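RNA methyltransferase, TrmH family (Porphyromonas gingivalis, PDB 2I6D) probably binds RNA and transfers a methyl group to it, as a knotted methyltransferase of the TrmH (SpoU) family. Local coordinates at residues L16-R22 with D140-P144; G50-L55 with Q85-A89; W126-R130 with C250-R254; V179-D185 with E219-T225. One frame throughout, in Å; residues are numbered along the deposited sequence. Where two conformers were deposited one is given.

Contact 1: L16-R22 with D140-P144; sequences LRERKYR and DVFSP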
loop_
_atom_site.group_PDB
_atom_site.type_symbol
_atom_site.label_atom_id
_atom_site.label_comp_id
_atom_site.label_asym_id
_atom_site.label_seq_id
_atom_site.Cartn_x
_atom_site.Cartn_y
_atom_site.Cartn_z
ATOM N N LEU A 16 10.863 -12.332 8.700
ATOM C CA LEU A 16 10.266 -11.384 7.748
ATOM C C LEU A 16 9.218 -10.451 8.368
ATOM O O LEU A 16 8.755 -9.489 7.725
ATOM C CB LEU A 16 9.679 -12.124 6.537
ATOM C CG LEU A 16 10.701 -12.943 5.748
ATOM C CD1 LEU A 16 9.984 -13.726 4.633
ATOM C CD2 LEU A 16 11.891 -12.105 5.198
ATOM N N ARG A 17 8.861 -10.712 9.617
ATOM C CA ARG A 17 8.042 -9.771 10.356
ATOM C C ARG A 17 8.811 -8.475 10.738
ATOM O O ARG A 17 8.195 -7.492 11.163
ATOM C CB ARG A 17 7.471 -10.421 11.599
ATOM C CG ARG A 17 8.440 -10.618 12.748
ATOM C CD ARG A 17 7.895 -11.717 13.669
ATOM N NE ARG A 17 7.457 -12.857 12.851
ATOM C CZ ARG A 17 6.732 -13.896 13.278
ATOM N NH1 ARG A 17 6.337 -13.971 14.545
ATOM N NH2 ARG A 17 6.404 -14.871 12.425
ATOM N N GLU A 18 10.138 -8.490 10.595
ATOM C CA GLU A 18 10.971 -7.318 10.891
ATOM C C GLU A 18 11.433 -6.653 9.606
ATOM O O GLU A 18 11.923 -7.334 8.694
ATOM C CB GLU A 18 12.214 -7.718 11.687
ATOM C CG GLU A 18 11.937 -8.458 12.981
ATOM C CD GLU A 18 13.203 -9.113 13.575
ATOM O OE1 GLU A 18 14.180 -8.390 13.849
ATOM O OE2 GLU A 18 13.211 -10.361 13.748
ATOM N N ARG A 19 11.317 -5.328 9.540
ATOM C CA ARG A 19 11.746 -4.585 8.354
ATOM C C ARG A 19 13.213 -4.876 7.993
ATOM O O ARG A 19 13.571 -5.001 6.814
ATOM C CB ARG A 19 11.555 -3.078 8.579
ATOM C CG ARG A 19 12.230 -2.249 7.525
ATOM C CD ARG A 19 11.610 -0.881 7.352
ATOM N NE ARG A 19 12.201 -0.196 6.201
ATOM C CZ ARG A 19 11.882 -0.427 4.928
ATOM N NH1 ARG A 19 12.497 0.250 3.972
ATOM N NH2 ARG A 19 10.960 -1.333 4.601
ATOM N N LYS A 20 14.048 -4.977 9.023
ATOM C CA LYS A 20 15.472 -5.250 8.860
ATOM C C LYS A 20 15.693 -6.462 7.955
ATOM O O LYS A 20 16.516 -6.419 7.030
ATOM C CB LYS A 20 16.120 -5.457 10.233
ATOM C CG LYS A 20 17.534 -6.002 10.216
ATOM C CD LYS A 20 17.954 -6.413 11.631
ATOM C CE LYS A 20 19.304 -7.084 11.640
ATOM N NZ LYS A 20 19.759 -7.387 13.039
ATOM N N TYR A 21 14.946 -7.533 8.211
ATOM C CA TYR A 21 15.130 -8.762 7.468
ATOM C C TYR A 21 14.422 -8.788 6.120
ATOM O O TYR A 21 14.922 -9.413 5.177
ATOM C CB TYR A 21 14.799 -9.980 8.337
ATOM C CG TYR A 21 15.824 -10.104 9.450
ATOM C CD1 TYR A 21 17.127 -10.525 9.174
ATOM C CD2 TYR A 21 15.512 -9.747 10.760
ATOM C CE1 TYR A 21 18.075 -10.620 10.169
ATOM C CE2 TYR A 21 16.469 -9.842 11.775
ATOM C CZ TYR A 21 17.740 -10.285 11.467
ATOM O OH TYR A 21 18.695 -10.367 12.439
ATOM N N ARG A 22 13.297 -8.080 6.008
ATOM C CA ARG A 22 12.650 -7.920 4.708
ATOM C C ARG A 22 13.619 -7.242 3.759
ATOM O O ARG A 22 13.738 -7.663 2.614
ATOM C CB ARG A 22 11.344 -7.128 4.800
ATOM C CG ARG A 22 10.249 -7.881 5.551
ATOM C CD ARG A 22 8.852 -7.271 5.296
ATOM N NE ARG A 22 8.716 -5.937 5.883
ATOM C CZ ARG A 22 8.412 -5.693 7.155
ATOM N NH1 ARG A 22 8.220 -6.691 8.004
ATOM N NH2 ARG A 22 8.304 -4.441 7.575
ATOM N N ASP A 140 5.117 0.980 6.345
ATOM C CA ASP A 140 5.705 0.062 5.370
ATOM C C ASP A 140 4.582 -0.800 4.757
ATOM O O ASP A 140 3.996 -1.620 5.458
ATOM C CB ASP A 140 6.763 -0.828 6.073
ATOM C CG ASP A 140 7.477 -1.802 5.127
ATOM O OD1 ASP A 140 7.128 -1.918 3.937
ATOM O OD2 ASP A 140 8.424 -2.462 5.589
ATOM N N VAL A 141 4.304 -0.643 3.464
ATOM C CA VAL A 141 3.186 -1.374 2.825
ATOM C C VAL A 141 3.387 -2.893 2.805
ATOM O O VAL A 141 2.404 -3.644 2.746
ATOM C CB VAL A 141 2.835 -0.874 1.393
ATOM C CG1 VAL A 141 2.257 0.529 1.445
ATOM C CG2 VAL A 141 4.066 -0.951 0.460
ATOM N N PHE A 142 4.643 -3.328 2.889
ATOM C CA PHE A 142 4.970 -4.757 2.868
ATOM C C PHE A 142 5.093 -5.372 4.254
ATOM O O PHE A 142 5.430 -6.557 4.394
ATOM C CB PHE A 142 6.202 -5.014 2.013
ATOM C CG PHE A 142 5.980 -4.669 0.563
ATOM C CD1 PHE A 142 5.113 -5.434 -0.212
ATOM C CD2 PHE A 142 6.602 -3.565 -0.008
ATOM C CE1 PHE A 142 4.863 -5.109 -1.540
ATOM C CE2 PHE A 142 6.371 -3.238 -1.349
ATOM C CZ PHE A 142 5.500 -4.011 -2.109
ATOM N N SER A 143 4.823 -4.569 5.281
ATOM C CA SER A 143 4.783 -5.083 6.661
ATOM C C SER A 143 3.533 -5.978 6.743
ATOM O O SER A 143 2.571 -5.721 6.032
ATOM C CB SER A 143 4.703 -3.932 7.675
ATOM O OG SER A 143 3.475 -3.225 7.507
ATOM N N PRO A 144 3.570 -7.055 7.560
ATOM C CA PRO A 144 2.407 -7.928 7.754
ATOM C C PRO A 144 1.126 -7.168 8.088
ATOM O O PRO A 144 0.041 -7.534 7.624
ATOM C CB PRO A 144 2.806 -8.768 8.958
ATOM C CG PRO A 144 4.295 -8.854 8.873
ATOM C CD PRO A 144 4.748 -7.537 8.312
HETATM O O HOH W 1 9.306 -3.963 3.622
#
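The guanidinium of Arg-22 lies over Ser-143, whose CA sits above the centre of one face while CA of Arg-19 lies near the rim of the opposite face. CD of Arg-22 rests on the carbonyl O of Phe-142, and NH1 comes 3.6 Å from Pro-144 CD. A bend at chi3 (-68°) turns the group so that its rim serves both sides of the contact: NH1 donates to Leu-16 O within its own segment at 2.9 Å, and NH2 donates across to Asp-140 OD2 at 2.8 Å, nearly straight (168°). Arg-19 reaches the same oxygen on an extended chain, its NH2 2.9 Å from Asp-140 OD2. The two arginines approach OD2 from opposite faces of the carboxylate, both well out of its plane. Water 1 closes a further link, accepting from Arg-22 NE and donating to Asp-140 OD2. The other oxygen, OD1, takes the backbone N of Phe-142 in an Asx turn, which fixes the carboxylate within its own beta turn. Two arginines on one aspartate would be expected to keep it ionised. Beside this network, Pro-144 CG packs against Arg-17 CA at 4.1 Å. The contact joins the start of helix 19-25, in the probable substrate-binding domain, to the loop between strand 131-134 and helix 144-148 of the methyltransferase domain, with the Phe-142 ring meeting Phe-28 of strand 27-31.

Contact 2: G50-L55 with Q85-A89; sequences GTAAML and QPLMA
Pro-86 and Leu-87 present a carbonyl and two apolar side chains to the turn where strand 45-51 gives way to helix 52-56. Pro-86 O receives the backbone N of Thr-51 at 3.3 Å (N-H...O 154°), and the same oxygen lies 3.3 Å from Met-54 CG and 3.2 Å from Gly-50 CA, so two carbons crowd the acceptor of the one hydrogen bond between the segments. The proline ring is met from two residues: its CB touches Thr-51 CG2 at 3.8 Å, and its CG meets Met-54 CG, also at 3.8 Å. Met-54, a selenomethionine, bends at chi2 and chi3, which carries its selenium end away after CB and CG have made the contact. Leu-87 has CG anti to its backbone N (chi1 -173°); its CD1 reaches over Gly-50 to Met-54 CB at 3.9 Å and Leu-55 CD2 at 3.8 Å. Gly-50 and Leu-87 form an antiparallel non-hydrogen-bonded pair with CA atoms 4.2 Å apart, and the absence of a side chain on Gly-50 lets CD1 lie close above it. Further out, an inverse gamma turn centred on Pro-86 sets the direction of its carbonyl, while Thr-51 stands at the N-cap of helix 52-56 and so places Met-54 and Leu-55 one turn on. Leu-87 also packs on Leu-48 and on Val-36 of helix 33-39. In the four-stranded mixed sheet, strand 87-92 runs between strands 27-31 and 45-51, and Leu-55 also touches Val-66 of strand 65-69, at one edge of the sheet.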
loop_
_atom_site.group_PDB
_atom_site.type_symbol
_atom_site.label_atom_id
_atom_site.label_comp_id
_atom_site.label_asym_id
_atom_site.label_seq_id
_atom_site.Cartn_x
_atom_site.Cartn_y
_atom_site.Cartn_z
ATOM N N GLY A 50 2.228 -24.732 3.139
ATOM C CA GLY A 50 0.826 -24.869 3.475
ATOM C C GLY A 50 0.420 -26.313 3.623
ATOM O O GLY A 50 1.196 -27.215 3.339
ATOM N N THR A 51 -0.816 -26.527 4.055
ATOM C CA THR A 51 -1.376 -27.863 4.089
ATOM C C THR A 51 -1.742 -28.258 2.670
ATOM O O THR A 51 -1.966 -27.388 1.820
ATOM C CB THR A 51 -2.639 -27.915 4.952
ATOM O OG1 THR A 51 -3.585 -26.945 4.461
ATOM C CG2 THR A 51 -2.313 -27.630 6.410
ATOM N N ALA A 52 -1.811 -29.569 2.419
ATOM C CA ALA A 52 -2.180 -30.101 1.103
ATOM C C ALA A 52 -3.433 -29.442 0.528
ATOM O O ALA A 52 -3.464 -29.100 -0.665
ATOM C CB ALA A 52 -2.357 -31.636 1.170
ATOM N N ALA A 53 -4.459 -29.254 1.364
ATOM C CA ALA A 53 -5.739 -28.686 0.896
ATOM C C ALA A 53 -5.559 -27.241 0.415
ATOM O O ALA A 53 -6.217 -26.808 -0.533
ATOM C CB ALA A 53 -6.813 -28.777 1.984
HETATM N N MSE A 54 -4.651 -26.516 1.058
HETATM C CA MSE A 54 -4.327 -25.150 0.637
HETATM C C MSE A 54 -3.485 -25.124 -0.630
HETATM O O MSE A 54 -3.747 -24.332 -1.535
HETATM C CB MSE A 54 -3.648 -24.374 1.766
HETATM C CG MSE A 54 -4.544 -24.176 2.993
HETATM SE SE MSE A 54 -6.098 -23.064 2.567
HETATM C CE MSE A 54 -7.447 -24.475 2.287
ATOM N N LEU A 55 -2.485 -25.994 -0.713
ATOM C CA LEU A 55 -1.583 -25.979 -1.867
ATOM C C LEU A 55 -2.269 -26.414 -3.176
ATOM O O LEU A 55 -1.941 -25.924 -4.257
ATOM C CB LEU A 55 -0.352 -26.847 -1.599
ATOM C CG LEU A 55 0.571 -26.363 -0.476
ATOM C CD1 LEU A 55 1.658 -27.395 -0.221
ATOM C CD2 LEU A 55 1.194 -25.015 -0.853
ATOM N N GLN A 85 -3.962 -18.780 9.261
ATOM C CA GLN A 85 -4.491 -19.589 8.172
ATOM C C GLN A 85 -3.361 -20.459 7.621
ATOM O O GLN A 85 -2.207 -20.013 7.565
ATOM C CB GLN A 85 -5.024 -18.684 7.056
ATOM C CG GLN A 85 -6.246 -17.883 7.452
ATOM C CD GLN A 85 -6.722 -16.983 6.332
ATOM O OE1 GLN A 85 -7.565 -17.378 5.544
ATOM N NE2 GLN A 85 -6.167 -15.780 6.247
ATOM N N PRO A 86 -3.676 -21.683 7.184
ATOM C CA PRO A 86 -2.635 -22.662 6.842
ATOM C C PRO A 86 -1.949 -22.522 5.477
ATOM O O PRO A 86 -1.794 -23.509 4.761
ATOM C CB PRO A 86 -3.373 -24.014 6.955
ATOM C CG PRO A 86 -4.792 -23.693 6.796
ATOM C CD PRO A 86 -5.036 -22.235 7.033
ATOM N N LEU A 87 -1.541 -21.300 5.125
ATOM C CA LEU A 87 -0.819 -21.046 3.900
ATOM C C LEU A 87 -0.020 -19.750 4.098
ATOM O O LEU A 87 -0.571 -18.736 4.510
ATOM C CB LEU A 87 -1.813 -20.895 2.720
ATOM C CG LEU A 87 -1.229 -20.785 1.317
ATOM C CD1 LEU A 87 -0.553 -22.097 0.914
ATOM C CD2 LEU A 87 -2.360 -20.367 0.323
HETATM N N MSE A 88 1.277 -19.812 3.832
HETATM C CA MSE A 88 2.126 -18.647 3.960
HETATM C C MSE A 88 3.057 -18.662 2.761
HETATM O O MSE A 88 3.703 -19.683 2.483
HETATM C CB MSE A 88 2.909 -18.707 5.285
HETATM C CG MSE A 88 3.696 -17.433 5.610
HETATM SE SE MSE A 88 4.322 -17.501 7.503
HETATM C CE MSE A 88 5.175 -15.716 7.579
ATOM N N ALA A 89 3.095 -17.547 2.031
ATOM C CA ALA A 89 3.965 -17.395 0.855
ATOM C C ALA A 89 5.065 -16.404 1.172
ATOM O O ALA A 89 4.858 -15.468 1.932
ATOM C CB ALA A 89 3.124 -16.898 -0.372
#

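Contact 3: W126-R130 with C250-R254; sequences WFGIR and CSEWR
Phe-127 sets CG anti to its carbonyl carbon (chi1 -71°), which swings the ring to helix 242-255, and Arg-254 turns at chi2 and chi3 to curl its guanidinium back to the Phe-127 carbonyl. The two side chains run antiparallel alongside each other, the planes of ring and guanidinium inclined by only a small angle. The ring lies with one face on the helix backbone: Ser-251 CA stands over it, 4.2 Å from the centroid, in a CH-pi contact. Trp-126 CD1 covers the opposite face, and Cys-250 CB meets Phe-127 CD2 at 3.8 Å. On the Arg-254 side, CB and CG both lie 4.0 Å from Phe-127 CD1, so the aliphatic part of the arginine flanks the ring before the charged end reaches the backbone. There NH1 donates to Phe-127 O at 2.7 Å, nearly straight (163°) and in the plane of the guanidinium; NE adds a weak bond to the same oxygen. Deeper in, Ile-129 CD1 touches Cys-250 SG at 4.0 Å, and Ile-129 packs on Leu-104 and Leu-106 of strand 104-109. Gly-128, with positive phi, follows the last turn of helix 114-127 in a Schellman motif, and the carbonyl just before it is the one Arg-254 takes. Arg-254 also makes a cation-pi contact with Phe-197. A positive charge at the C-terminal end of helix 114-127 would probably suit the helix dipole, so apolar packing between two helices is joined by a charged side chain of one hydrogen-bonded to the last turn of the other.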
loop_
_atom_site.group_PDB
_atom_site.type_symbol
_atom_site.label_atom_id
_atom_site.label_comp_id
_atom_site.label_asym_id
_atom_site.label_seq_id
_atom_site.Cartn_x
_atom_site.Cartn_y
_atom_site.Cartn_z
ATOM N N TRP A 126 -10.228 0.115 -5.159
ATOM C CA TRP A 126 -11.655 0.254 -5.487
ATOM C C TRP A 126 -11.868 1.219 -6.675
ATOM O O TRP A 126 -12.660 0.943 -7.581
ATOM C CB TRP A 126 -12.445 0.768 -4.258
ATOM C CG TRP A 126 -13.945 0.687 -4.446
ATOM C CD1 TRP A 126 -14.782 1.627 -5.001
ATOM C CD2 TRP A 126 -14.762 -0.422 -4.095
ATOM N NE1 TRP A 126 -16.078 1.162 -5.005
ATOM C CE2 TRP A 126 -16.093 -0.096 -4.455
ATOM C CE3 TRP A 126 -14.499 -1.666 -3.498
ATOM C CZ2 TRP A 126 -17.158 -0.967 -4.229
ATOM C CZ3 TRP A 126 -15.554 -2.538 -3.291
ATOM C CH2 TRP A 126 -16.871 -2.179 -3.654
ATOM N N PHE A 127 -11.187 2.369 -6.632
ATOM C CA PHE A 127 -11.392 3.426 -7.642
ATOM C C PHE A 127 -10.441 3.342 -8.846
ATOM O O PHE A 127 -10.536 4.137 -9.804
ATOM C CB PHE A 127 -11.315 4.783 -6.973
ATOM C CG PHE A 127 -12.521 5.062 -6.098
ATOM C CD1 PHE A 127 -13.778 5.282 -6.678
ATOM C CD2 PHE A 127 -12.408 5.018 -4.711
ATOM C CE1 PHE A 127 -14.918 5.502 -5.888
ATOM C CE2 PHE A 127 -13.539 5.277 -3.906
ATOM C CZ PHE A 127 -14.782 5.497 -4.500
ATOM N N GLY A 128 -9.525 2.392 -8.798
ATOM C CA GLY A 128 -8.659 2.083 -9.953
ATOM C C GLY A 128 -7.409 2.962 -10.015
ATOM O O GLY A 128 -6.830 3.157 -11.098
ATOM N N ILE A 129 -6.992 3.505 -8.864
ATOM C CA ILE A 129 -5.699 4.178 -8.755
ATOM C C ILE A 129 -4.564 3.178 -9.038
ATOM O O ILE A 129 -4.543 2.083 -8.478
ATOM C CB ILE A 129 -5.487 4.774 -7.313
ATOM C CG1 ILE A 129 -6.523 5.875 -7.007
ATOM C CG2 ILE A 129 -4.002 5.205 -7.077
ATOM C CD1 ILE A 129 -6.091 7.273 -7.159
ATOM N N ARG A 130 -3.648 3.510 -9.934
ATOM C CA ARG A 130 -2.603 2.547 -10.288
ATOM C C ARG A 130 -1.325 2.656 -9.500
ATOM O O ARG A 130 -0.521 1.697 -9.477
ATOM C CB ARG A 130 -2.297 2.646 -11.784
ATOM C CG ARG A 130 -3.495 2.131 -12.618
ATOM C CD ARG A 130 -3.507 2.755 -13.968
ATOM N NE ARG A 130 -2.376 2.316 -14.776
ATOM C CZ ARG A 130 -2.407 2.250 -16.097
ATOM N NH1 ARG A 130 -3.527 2.579 -16.728
ATOM N NH2 ARG A 130 -1.344 1.842 -16.781
ATOM N N CYS A 250 -10.882 10.642 -3.972
ATOM C CA CYS A 250 -10.957 9.649 -5.061
ATOM C C CYS A 250 -12.331 9.479 -5.662
ATOM O O CYS A 250 -12.458 9.393 -6.914
ATOM C CB CYS A 250 -10.441 8.289 -4.595
ATOM S SG CYS A 250 -8.694 8.322 -4.271
ATOM N N SER A 251 -13.364 9.404 -4.812
ATOM C CA SER A 251 -14.751 9.273 -5.292
ATOM C C SER A 251 -15.080 10.415 -6.231
ATOM O O SER A 251 -15.538 10.201 -7.349
ATOM C CB SER A 251 -15.774 9.210 -4.137
ATOM O OG SER A 251 -17.107 9.468 -4.596
ATOM N N GLU A 252 -14.814 11.634 -5.778
ATOM C CA GLU A 252 -15.140 12.816 -6.554
ATOM C C GLU A 252 -14.353 12.866 -7.881
ATOM O O GLU A 252 -14.901 13.227 -8.929
ATOM C CB GLU A 252 -14.857 14.041 -5.677
ATOM C CG GLU A 252 -15.192 15.370 -6.206
ATOM C CD GLU A 252 -16.655 15.567 -6.658
ATOM O OE1 GLU A 252 -17.598 14.783 -6.357
ATOM O OE2 GLU A 252 -16.835 16.561 -7.352
ATOM N N TRP A 253 -13.072 12.485 -7.831
ATOM C CA TRP A 253 -12.237 12.424 -9.037
ATOM C C TRP A 253 -12.883 11.470 -10.045
ATOM O O TRP A 253 -12.981 11.785 -11.221
ATOM C CB TRP A 253 -10.834 11.920 -8.699
ATOM C CG TRP A 253 -9.713 12.775 -9.232
ATOM C CD1 TRP A 253 -9.149 12.730 -10.490
ATOM C CD2 TRP A 253 -8.956 13.725 -8.488
ATOM N NE1 TRP A 253 -8.088 13.618 -10.565
ATOM C CE2 TRP A 253 -7.963 14.247 -9.355
ATOM C CE3 TRP A 253 -9.041 14.219 -7.169
ATOM C CZ2 TRP A 253 -7.043 15.211 -8.942
ATOM C CZ3 TRP A 253 -8.117 15.165 -6.758
ATOM C CH2 TRP A 253 -7.136 15.652 -7.647
ATOM N N ARG A 254 -13.319 10.307 -9.559
ATOM C CA ARG A 254 -13.965 9.270 -10.402
ATOM C C ARG A 254 -15.382 9.631 -10.878
ATOM O O ARG A 254 -15.765 9.371 -12.039
ATOM C CB ARG A 254 -13.959 7.935 -9.637
ATOM C CG ARG A 254 -14.741 6.769 -10.316
ATOM C CD ARG A 254 -14.151 6.398 -11.651
ATOM N NE ARG A 254 -12.878 5.680 -11.566
ATOM C CZ ARG A 254 -12.041 5.533 -12.588
ATOM N NH1 ARG A 254 -10.910 4.841 -12.434
ATOM N NH2 ARG A 254 -12.336 6.070 -13.785
#

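Contact 4: V179-D185 with E219-T225; sequences VYGAFLD and EITDRLT
The guanidinium of Arg-223 lies flat on the ring of Phe-183, centres 3.6 Å apart and planes at 18°, a stacked cation-pi pair. Its CZ sits over the ring centre, while Ile-220 CG1 meets the same ring at the edge, 3.9 Å from CZ of Phe-183. With the arginine bent at chi3 (141°), the two chains run at about a right angle while their flat ends are nearly parallel, and NH2, in the guanidinium plane, donates to Asp-185 O at 2.9 Å. The charged group is thus held by a ring beneath and a carbonyl at its rim. On the face of Tyr-180 and Leu-224, the tyrosine lies alongside Asp-222, its CD2 3.4 Å from Asp-222 CB, and Leu-224 CD1 packs obliquely on the same CD2. Between the faces runs parallel pairing: Gly-181 N to Asp-222 O, Leu-224 N to Gly-181 O and Phe-183 N to Leu-224 O, the last two almost straight. Val-179 O accepts from the N of both Thr-221 and Asp-222, and Thr-221 OG1 takes Val-179 N at 3.0 Å before giving its own hydrogen to Asp-222 OD2 at 2.6 Å. At the far end Thr-225 OG1 donates to Phe-183 O from above the carbonyl plane. Glu-219 turns away to a salt bridge with Arg-173 of helix 165-174. Strands 179-182 and 222-225 are neighbours in the parallel sheet of the methyltransferase domain, with helix 242-255 packed on Leu-224, an alpha/beta arrangement characteristic of the SPOUT methyltransferases, whose C-terminal part forms the trefoil knot.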
loop_
_atom_site.group_PDB
_atom_site.type_symbol
_atom_site.label_atom_id
_atom_site.label_comp_id
_atom_site.label_asym_id
_atom_site.label_seq_id
_atom_site.Cartn_x
_atom_site.Cartn_y
_atom_site.Cartn_z
ATOM N N VAL A 179 0.086 19.064 -9.131
ATOM C CA VAL A 179 0.280 18.492 -7.821
ATOM C C VAL A 179 -0.762 19.059 -6.868
ATOM O O VAL A 179 -0.691 20.219 -6.454
ATOM C CB VAL A 179 1.717 18.734 -7.277
ATOM C CG1 VAL A 179 1.891 18.023 -5.938
ATOM C CG2 VAL A 179 2.769 18.250 -8.286
ATOM N N TYR A 180 -1.730 18.229 -6.532
ATOM C CA TYR A 180 -2.817 18.617 -5.647
ATOM C C TYR A 180 -2.475 18.173 -4.233
ATOM O O TYR A 180 -1.710 17.212 -4.035
ATOM C CB TYR A 180 -4.112 17.928 -6.097
ATOM C CG TYR A 180 -4.573 18.401 -7.436
ATOM C CD1 TYR A 180 -4.142 17.775 -8.604
ATOM C CD2 TYR A 180 -5.457 19.472 -7.541
ATOM C CE1 TYR A 180 -4.566 18.218 -9.843
ATOM C CE2 TYR A 180 -5.896 19.918 -8.767
ATOM C CZ TYR A 180 -5.445 19.282 -9.917
ATOM O OH TYR A 180 -5.856 19.727 -11.153
ATOM N N GLY A 181 -3.006 18.893 -3.259
ATOM C CA GLY A 181 -2.814 18.554 -1.845
ATOM C C GLY A 181 -4.079 18.791 -1.058
ATOM O O GLY A 181 -4.805 19.767 -1.307
ATOM N N ALA A 182 -4.324 17.925 -0.072
ATOM C CA ALA A 182 -5.495 18.038 0.786
ATOM C C ALA A 182 -5.135 18.857 2.033
ATOM O O ALA A 182 -4.218 18.481 2.789
ATOM C CB ALA A 182 -5.981 16.648 1.188
ATOM N N PHE A 183 -5.813 19.993 2.202
ATOM C CA PHE A 183 -5.519 20.929 3.288
ATOM C C PHE A 183 -6.799 21.341 3.966
ATOM O O PHE A 183 -7.882 21.134 3.422
ATOM C CB PHE A 183 -4.850 22.184 2.744
ATOM C CG PHE A 183 -3.452 21.945 2.230
ATOM C CD1 PHE A 183 -2.361 21.986 3.096
ATOM C CD2 PHE A 183 -3.232 21.688 0.884
ATOM C CE1 PHE A 183 -1.056 21.765 2.615
ATOM C CE2 PHE A 183 -1.952 21.468 0.396
ATOM C CZ PHE A 183 -0.856 21.527 1.268
ATOM N N LEU A 184 -6.682 21.919 5.154
ATOM C CA LEU A 184 -7.856 22.412 5.856
ATOM C C LEU A 184 -8.311 23.761 5.308
ATOM O O LEU A 184 -9.453 24.179 5.512
ATOM C CB LEU A 184 -7.577 22.483 7.357
ATOM C CG LEU A 184 -7.381 21.113 8.023
ATOM C CD1 LEU A 184 -7.082 21.260 9.523
ATOM C CD2 LEU A 184 -8.599 20.186 7.789
ATOM N N ASP A 185 -7.387 24.442 4.644
ATOM C CA ASP A 185 -7.646 25.713 3.964
ATOM C C ASP A 185 -7.232 25.535 2.506
ATOM O O ASP A 185 -6.090 25.139 2.223
ATOM C CB ASP A 185 -6.820 26.842 4.599
ATOM C CG ASP A 185 -6.918 28.166 3.830
ATOM O OD1 ASP A 185 -6.854 28.148 2.579
ATOM O OD2 ASP A 185 -7.041 29.233 4.479
ATOM N N GLU A 219 5.649 22.477 -2.648
ATOM C CA GLU A 219 5.658 21.925 -3.996
ATOM C C GLU A 219 4.262 21.724 -4.592
ATOM O O GLU A 219 4.139 21.256 -5.732
ATOM C CB GLU A 219 6.388 20.578 -4.001
ATOM C CG GLU A 219 7.854 20.666 -3.602
ATOM C CD GLU A 219 8.698 21.548 -4.534
ATOM O OE1 GLU A 219 8.358 21.737 -5.728
ATOM O OE2 GLU A 219 9.715 22.061 -4.056
ATOM N N ILE A 220 3.230 22.018 -3.809
ATOM C CA ILE A 220 1.844 21.793 -4.211
ATOM C C ILE A 220 1.380 22.906 -5.133
ATOM O O ILE A 220 1.594 24.091 -4.827
ATOM C CB ILE A 220 0.911 21.833 -2.986
ATOM C CG1 ILE A 220 1.352 20.839 -1.892
ATOM C CG2 ILE A 220 -0.524 21.696 -3.396
ATOM C CD1 ILE A 220 1.243 19.391 -2.190
ATOM N N THR A 221 0.758 22.551 -6.258
ATOM C CA THR A 221 0.289 23.590 -7.195
ATOM C C THR A 221 -1.147 24.015 -6.918
ATOM O O THR A 221 -1.517 25.143 -7.186
ATOM C CB THR A 221 0.438 23.192 -8.685
ATOM O OG1 THR A 221 -0.309 21.993 -8.960
ATOM C CG2 THR A 221 1.881 22.993 -9.028
ATOM N N ASP A 222 -1.928 23.119 -6.341
ATOM C CA ASP A 222 -3.374 23.306 -6.197
ATOM C C ASP A 222 -3.828 22.737 -4.849
ATOM O O ASP A 222 -3.871 21.514 -4.657
ATOM C CB ASP A 222 -4.098 22.576 -7.331
ATOM C CG ASP A 222 -3.757 23.137 -8.708
ATOM O OD1 ASP A 222 -4.506 24.021 -9.162
ATOM O OD2 ASP A 222 -2.739 22.742 -9.323
ATOM N N ARG A 223 -4.182 23.623 -3.921
ATOM C CA ARG A 223 -4.688 23.175 -2.611
ATOM C C ARG A 223 -6.183 22.891 -2.666
ATOM O O ARG A 223 -6.947 23.749 -3.102
ATOM C CB ARG A 223 -4.454 24.247 -1.542
ATOM C CG ARG A 223 -3.032 24.539 -1.276
ATOM C CD ARG A 223 -2.936 25.762 -0.338
ATOM N NE ARG A 223 -1.852 25.509 0.593
ATOM C CZ ARG A 223 -1.981 25.317 1.901
ATOM N NH1 ARG A 223 -0.882 25.086 2.604
ATOM N NH2 ARG A 223 -3.168 25.394 2.514
ATOM N N LEU A 224 -6.574 21.717 -2.182
ATOM C CA LEU A 224 -7.963 21.293 -2.113
ATOM C C LEU A 224 -8.412 21.123 -0.663
ATOM O O LEU A 224 -7.644 20.677 0.207
ATOM C CB LEU A 224 -8.153 19.939 -2.834
ATOM C CG LEU A 224 -7.667 19.894 -4.297
ATOM C CD1 LEU A 224 -7.870 18.489 -4.849
ATOM C CD2 LEU A 224 -8.472 20.912 -5.137
ATOM N N THR A 225 -9.681 21.411 -0.424
ATOM C CA THR A 225 -10.258 21.215 0.893
ATOM C C THR A 225 -11.595 20.502 0.731
ATOM O O THR A 225 -12.300 20.712 -0.256
ATOM C CB THR A 225 -10.476 22.564 1.594
ATOM O OG1 THR A 225 -9.252 23.307 1.576
ATOM C CG2 THR A 225 -10.871 22.365 3.034
#

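Contacts 3 and 4 belong to one core: their centres lie about 17 Å apart, and they touch where Trp-253 CH2 meets Tyr-180 CG at 3.8 Å and Trp-253 CZ3 meets Leu-224 CD1, also at 3.8 Å. Contact 4 is nested within the chain loop that contact 3 closes. Contact 2 lies in the probable substrate-binding domain, its centre about 45 Å from that of contact 4. Contact 1 links that domain to the methyltransferase domain; contact 2, centred about 21 Å from it, falls inside the loop it closes. Contacts 1 and 3 alternate along the chain, with centres about 28 Å apart on opposite sides of the chain's centre. No cofactor or RNA site is located here, so the contacts are related through the fold alone.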